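SnoaL-like domain-containing protein (Catenulispora acidiphila, PDB 4H3U) is of unknown function but has a ketosteroid isomerase-like fold and is a potential agent in trimethylamine metabolism. Local coordinates at residues T32-A37 with T132-Y137; G54-H59 with S72-R77. All blocks are in the same frame, centred on the assembly; numbering follows the deposited sequence.

Both contacts are buried and lie on the same mixed sheet, with their centres about 10 Å apart. Contact 1 sets helix 29-39 against strand 130-138. Contact 2 sets helix 68-81 against strand 54-58, the parallel neighbour of strand 130-138. Along the chain, 54-59 and 72-77 both fall between 32-37 and 132-137, so contact 2 is nested inside the loop that contact 1 closes. The two also meet directly: D136 OD2 lies 2.6 Å from Y56 OH, a probable hydrogen bond. Together they seat two helices on a sheet, as in the ketosteroid isomerase-like fold, and the D136-Y56 pair ties them together across neighbouring strands.

Contact 1 (T32-A37 with T132-Y137); sequences TAWAAA and TSDQDY
W34 reaches from helix 29-39 to two acidic side chains of strand 130-138, D134 and D136. Its indole carries the whole helix side of the contact. CG stands anti to the backbone N (chi1 170°), which directs the ring out from the helix toward the strand.

W34 and D134 cross at about a right angle. The indole nitrogen is the point of approach: W34 NE1 donates to D134 OD2 at 2.9 Å. The bond is weak, because the N-H...O angle is only 123°. The carboxylate oxygen lies obliquely to the indole and also comes within 3.5 Å of W34 CD1. The ring and carboxylate planes are 33° apart, so the two flat groups are tilted but far from perpendicular.

D136 meets the same indole differently. The two side chains slide past each other in opposite directions. D136 OD1 sits at the ring edge, near its plane, 4.0 Å from W34 CZ2. Here the planes are steeply turned, and no polar atom of the indole is involved.

The two acids lie very close together, with D134 OD1 2.6 Å from D136 OD1. D136 OD2 is hydrogen-bonded with Y56 OH, and D136 OD1 with T122 OG1. These partners would fix the rotation of its carboxylate within the buried interior.

Helix 29-39 lies here against the sheet, as in the ketosteroid isomerase-like fold, with W34 and both acids buried between them. W34 also packs on L46 of helix 43-47 and on V87 and I89 of strand 82-95. Its ring meets W38, one turn further along the helix, edge-to-face. In strand 116-127, L124 touches D134 and T122 touches W34, while Y56 of strand 54-58 touches both W34 and D134.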
# COMPACT_ATOMS: atom_id res chain seq x y z
N THR A 32 2.39 -18.23 -0.49
CA THR A 32 2.61 -19.02 0.72
C THR A 32 4.11 -19.06 1.04
O THR A 32 4.50 -18.93 2.21
CB THR A 32 2.00 -20.41 0.53
OG1 THR A 32 0.63 -20.24 0.22
CG2 THR A 32 2.20 -21.28 1.74
N ALA A 33 4.96 -19.22 0.02
CA ALA A 33 6.39 -19.29 0.21
C ALA A 33 6.95 -17.96 0.73
O ALA A 33 7.81 -17.91 1.59
CB ALA A 33 7.12 -19.70 -1.05
N TRP A 34 6.45 -16.87 0.17
CA TRP A 34 6.86 -15.51 0.58
C TRP A 34 6.51 -15.27 2.06
O TRP A 34 7.34 -14.78 2.82
CB TRP A 34 6.22 -14.52 -0.38
CG TRP A 34 6.31 -13.07 -0.01
CD1 TRP A 34 7.26 -12.16 -0.41
CD2 TRP A 34 5.34 -12.31 0.76
NE1 TRP A 34 6.97 -10.92 0.11
CE2 TRP A 34 5.78 -10.98 0.78
CE3 TRP A 34 4.13 -12.62 1.37
CZ2 TRP A 34 5.06 -9.98 1.39
CZ3 TRP A 34 3.41 -11.62 1.97
CH2 TRP A 34 3.88 -10.32 1.98
N ALA A 35 5.29 -15.62 2.43
CA ALA A 35 4.87 -15.45 3.83
C ALA A 35 5.69 -16.32 4.79
O ALA A 35 6.08 -15.85 5.87
CB ALA A 35 3.40 -15.71 4.02
N ALA A 36 5.97 -17.55 4.37
CA ALA A 36 6.75 -18.46 5.20
C ALA A 36 8.19 -17.93 5.35
O ALA A 36 8.81 -18.06 6.41
CB ALA A 36 6.74 -19.86 4.64
N ALA A 37 8.74 -17.35 4.29
CA ALA A 37 10.08 -16.79 4.32
C ALA A 37 10.13 -15.59 5.28
O ALA A 37 11.01 -15.47 6.13
CB ALA A 37 10.52 -16.40 2.92
N THR A 132 10.17 -11.17 -9.89
CA THR A 132 10.97 -10.14 -10.49
C THR A 132 10.85 -8.79 -9.78
O THR A 132 11.76 -7.98 -9.84
CB THR A 132 10.69 -9.98 -12.00
OG1 THR A 132 9.35 -9.54 -12.19
CG2 THR A 132 10.88 -11.30 -12.70
N SER A 133 9.70 -8.56 -9.14
CA SER A 133 9.46 -7.32 -8.39
C SER A 133 8.55 -7.59 -7.19
O SER A 133 7.58 -8.32 -7.30
CB SER A 133 8.78 -6.27 -9.31
OG SER A 133 8.33 -5.15 -8.59
N ASP A 134 8.92 -7.01 -6.05
CA ASP A 134 8.06 -6.99 -4.87
C ASP A 134 7.98 -5.51 -4.42
O ASP A 134 9.03 -4.86 -4.27
CB ASP A 134 8.68 -7.84 -3.76
CG ASP A 134 7.87 -7.91 -2.47
OD1 ASP A 134 7.51 -6.78 -1.99
OD2 ASP A 134 7.72 -8.99 -1.91
N GLN A 135 6.78 -5.01 -4.22
CA GLN A 135 6.53 -3.73 -3.55
C GLN A 135 5.64 -4.01 -2.33
O GLN A 135 4.57 -4.58 -2.47
CB GLN A 135 5.78 -2.80 -4.46
CG GLN A 135 6.52 -2.41 -5.71
CD GLN A 135 5.65 -1.53 -6.55
OE1 GLN A 135 5.29 -0.41 -6.12
NE2 GLN A 135 5.19 -2.03 -7.68
N ASP A 136 6.07 -3.49 -1.16
CA ASP A 136 5.30 -3.59 0.08
C ASP A 136 4.80 -2.20 0.49
O ASP A 136 5.58 -1.25 0.50
CB ASP A 136 6.10 -4.15 1.25
CG ASP A 136 6.62 -5.55 1.07
OD1 ASP A 136 6.12 -6.28 0.17
OD2 ASP A 136 7.49 -5.95 1.89
N TYR A 137 3.52 -2.11 0.81
CA TYR A 137 2.85 -0.89 1.32
C TYR A 137 2.13 -1.21 2.62
O TYR A 137 1.42 -2.19 2.72
CB TYR A 137 1.81 -0.39 0.31
CG TYR A 137 2.27 0.01 -1.03
CD1 TYR A 137 2.43 1.38 -1.35
CD2 TYR A 137 2.54 -0.92 -2.05
CE1 TYR A 137 2.78 1.78 -2.63
CE2 TYR A 137 2.91 -0.51 -3.31
CZ TYR A 137 3.07 0.86 -3.59
OH TYR A 137 3.45 1.29 -4.85

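Contact 2 (G54-H59 with S72-R77); sequences GTYVDH and SGWKAR
Y56 and W74 form the aromatic part of this contact. W74 CG, anti to its backbone N (chi1 176°), carries the indole from the helix to the strand. The two side chains cross at about a right angle. Their rings meet obliquely, with the planes 49° apart and the centroid of the Y56 ring 5.2 Å from that of the five-membered ring of W74. W74 CD1 lies over one face of Y56, offset toward the rim. The two rings come closest at Y56 CE2 and W74 NE1, 3.8 Å apart.

D58 adds a van der Waals contact at the indole edge. Its OD2 sits in the ring plane, 3.5 Å from W74 CZ2, and the carboxylate stands nearly perpendicular to the ring, at 83°.

The polar part is a water bridge. The water accepts from W74 NE1 at 2.9 Å and donates to D58 OD2 at 2.7 Å. The buried indole N-H is thereby satisfied. D58 OD2 also bonds to Y138 OH, and D58 OD1 to the backbone N of I61, so both carboxylate oxygens are held. Besides D136, Y56 OH has W38 NE1 as a partner.

Within 72-77, W74 is the residue that meets strand 54-58, a helix-on-sheet contact of the ketosteroid isomerase-like fold. W74 also touches A63 and M65 of strand 63-66, the next strand in the sheet. Helix 43-47 meets the helix side through L46 on K75.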
# COMPACT_ATOMS: atom_id res chain seq x y z
N GLY A 54 16.06 -9.14 -9.61
CA GLY A 54 14.81 -8.83 -8.96
C GLY A 54 14.93 -7.66 -8.00
O GLY A 54 15.96 -7.46 -7.38
N THR A 55 13.85 -6.91 -7.86
CA THR A 55 13.81 -5.76 -6.97
C THR A 55 12.80 -5.94 -5.84
O THR A 55 11.78 -6.61 -5.97
CB THR A 55 13.47 -4.48 -7.75
OG1 THR A 55 12.20 -4.60 -8.37
CG2 THR A 55 14.53 -4.21 -8.81
N TYR A 56 13.12 -5.29 -4.72
CA TYR A 56 12.28 -5.30 -3.56
C TYR A 56 12.22 -3.85 -3.05
O TYR A 56 13.26 -3.24 -2.77
CB TYR A 56 12.87 -6.22 -2.44
CG TYR A 56 11.87 -6.69 -1.40
CD1 TYR A 56 11.50 -8.02 -1.32
CD2 TYR A 56 11.26 -5.79 -0.52
CE1 TYR A 56 10.54 -8.45 -0.46
CE2 TYR A 56 10.25 -6.22 0.31
CZ TYR A 56 9.89 -7.57 0.33
OH TYR A 56 8.85 -8.02 1.11
N VAL A 57 11.03 -3.28 -2.93
CA VAL A 57 10.83 -1.94 -2.41
C VAL A 57 9.84 -1.98 -1.26
O VAL A 57 8.72 -2.42 -1.43
CB VAL A 57 10.30 -0.98 -3.51
CG1 VAL A 57 10.10 0.40 -2.91
CG2 VAL A 57 11.28 -0.93 -4.68
N ASP A 58 10.25 -1.44 -0.10
CA ASP A 58 9.37 -1.20 1.03
C ASP A 58 9.06 0.28 1.02
O ASP A 58 9.94 1.10 1.29
CB ASP A 58 9.99 -1.66 2.34
CG ASP A 58 9.11 -1.43 3.53
OD1 ASP A 58 8.46 -0.36 3.61
OD2 ASP A 58 9.09 -2.32 4.43
N HIS A 59 7.83 0.63 0.64
CA HIS A 59 7.45 2.02 0.53
C HIS A 59 7.24 2.70 1.88
O HIS A 59 7.32 3.93 1.95
CB HIS A 59 6.20 2.15 -0.36
CG HIS A 59 6.45 1.87 -1.80
ND1 HIS A 59 7.01 2.77 -2.68
CD2 HIS A 59 6.14 0.77 -2.53
CE1 HIS A 59 7.05 2.22 -3.88
NE2 HIS A 59 6.52 1.00 -3.83
N SER A 72 17.79 -10.98 0.67
CA SER A 72 17.98 -11.76 1.88
C SER A 72 18.49 -10.82 3.01
O SER A 72 18.05 -10.94 4.16
CB SER A 72 18.97 -12.84 1.60
OG SER A 72 18.45 -13.78 0.70
N GLY A 73 19.38 -9.89 2.68
CA GLY A 73 19.86 -8.91 3.64
C GLY A 73 18.77 -8.04 4.23
O GLY A 73 18.90 -7.61 5.39
N TRP A 74 17.69 -7.77 3.50
CA TRP A 74 16.56 -7.00 4.02
C TRP A 74 15.78 -7.81 5.07
O TRP A 74 15.38 -7.25 6.08
CB TRP A 74 15.66 -6.54 2.85
CG TRP A 74 14.40 -5.82 3.27
CD1 TRP A 74 13.13 -6.20 2.97
CD2 TRP A 74 14.30 -4.59 4.01
NE1 TRP A 74 12.24 -5.29 3.47
CE2 TRP A 74 12.93 -4.32 4.15
CE3 TRP A 74 15.22 -3.74 4.63
CZ2 TRP A 74 12.46 -3.18 4.80
CZ3 TRP A 74 14.76 -2.63 5.28
CH2 TRP A 74 13.40 -2.35 5.39
N LYS A 75 15.61 -9.11 4.86
CA LYS A 75 15.03 -9.96 5.91
C LYS A 75 15.94 -9.94 7.12
O LYS A 75 15.45 -9.81 8.26
CB LYS A 75 14.80 -11.35 5.36
CG LYS A 75 14.46 -12.43 6.43
CD LYS A 75 13.26 -12.16 7.28
CE LYS A 75 12.97 -13.42 8.15
NZ LYS A 75 12.02 -13.12 9.24
N ALA A 76 17.26 -10.08 6.95
CA ALA A 76 18.17 -10.04 8.07
C ALA A 76 18.10 -8.70 8.83
O ALA A 76 18.07 -8.69 10.07
CB ALA A 76 19.60 -10.33 7.63
N ARG A 77 18.07 -7.59 8.12
CA ARG A 77 18.00 -6.27 8.72
C ARG A 77 16.71 -6.06 9.47
O ARG A 77 16.67 -5.45 10.55
CB ARG A 77 18.20 -5.21 7.65
CG ARG A 77 19.60 -5.11 7.06
CD ARG A 77 19.64 -4.43 5.66
NE ARG A 77 19.05 -3.09 5.64
CZ ARG A 77 18.69 -2.44 4.53
NH1 ARG A 77 18.79 -3.04 3.33
NH2 ARG A 77 18.18 -1.21 4.61
O HOH W 1 9.33 -4.97 3.77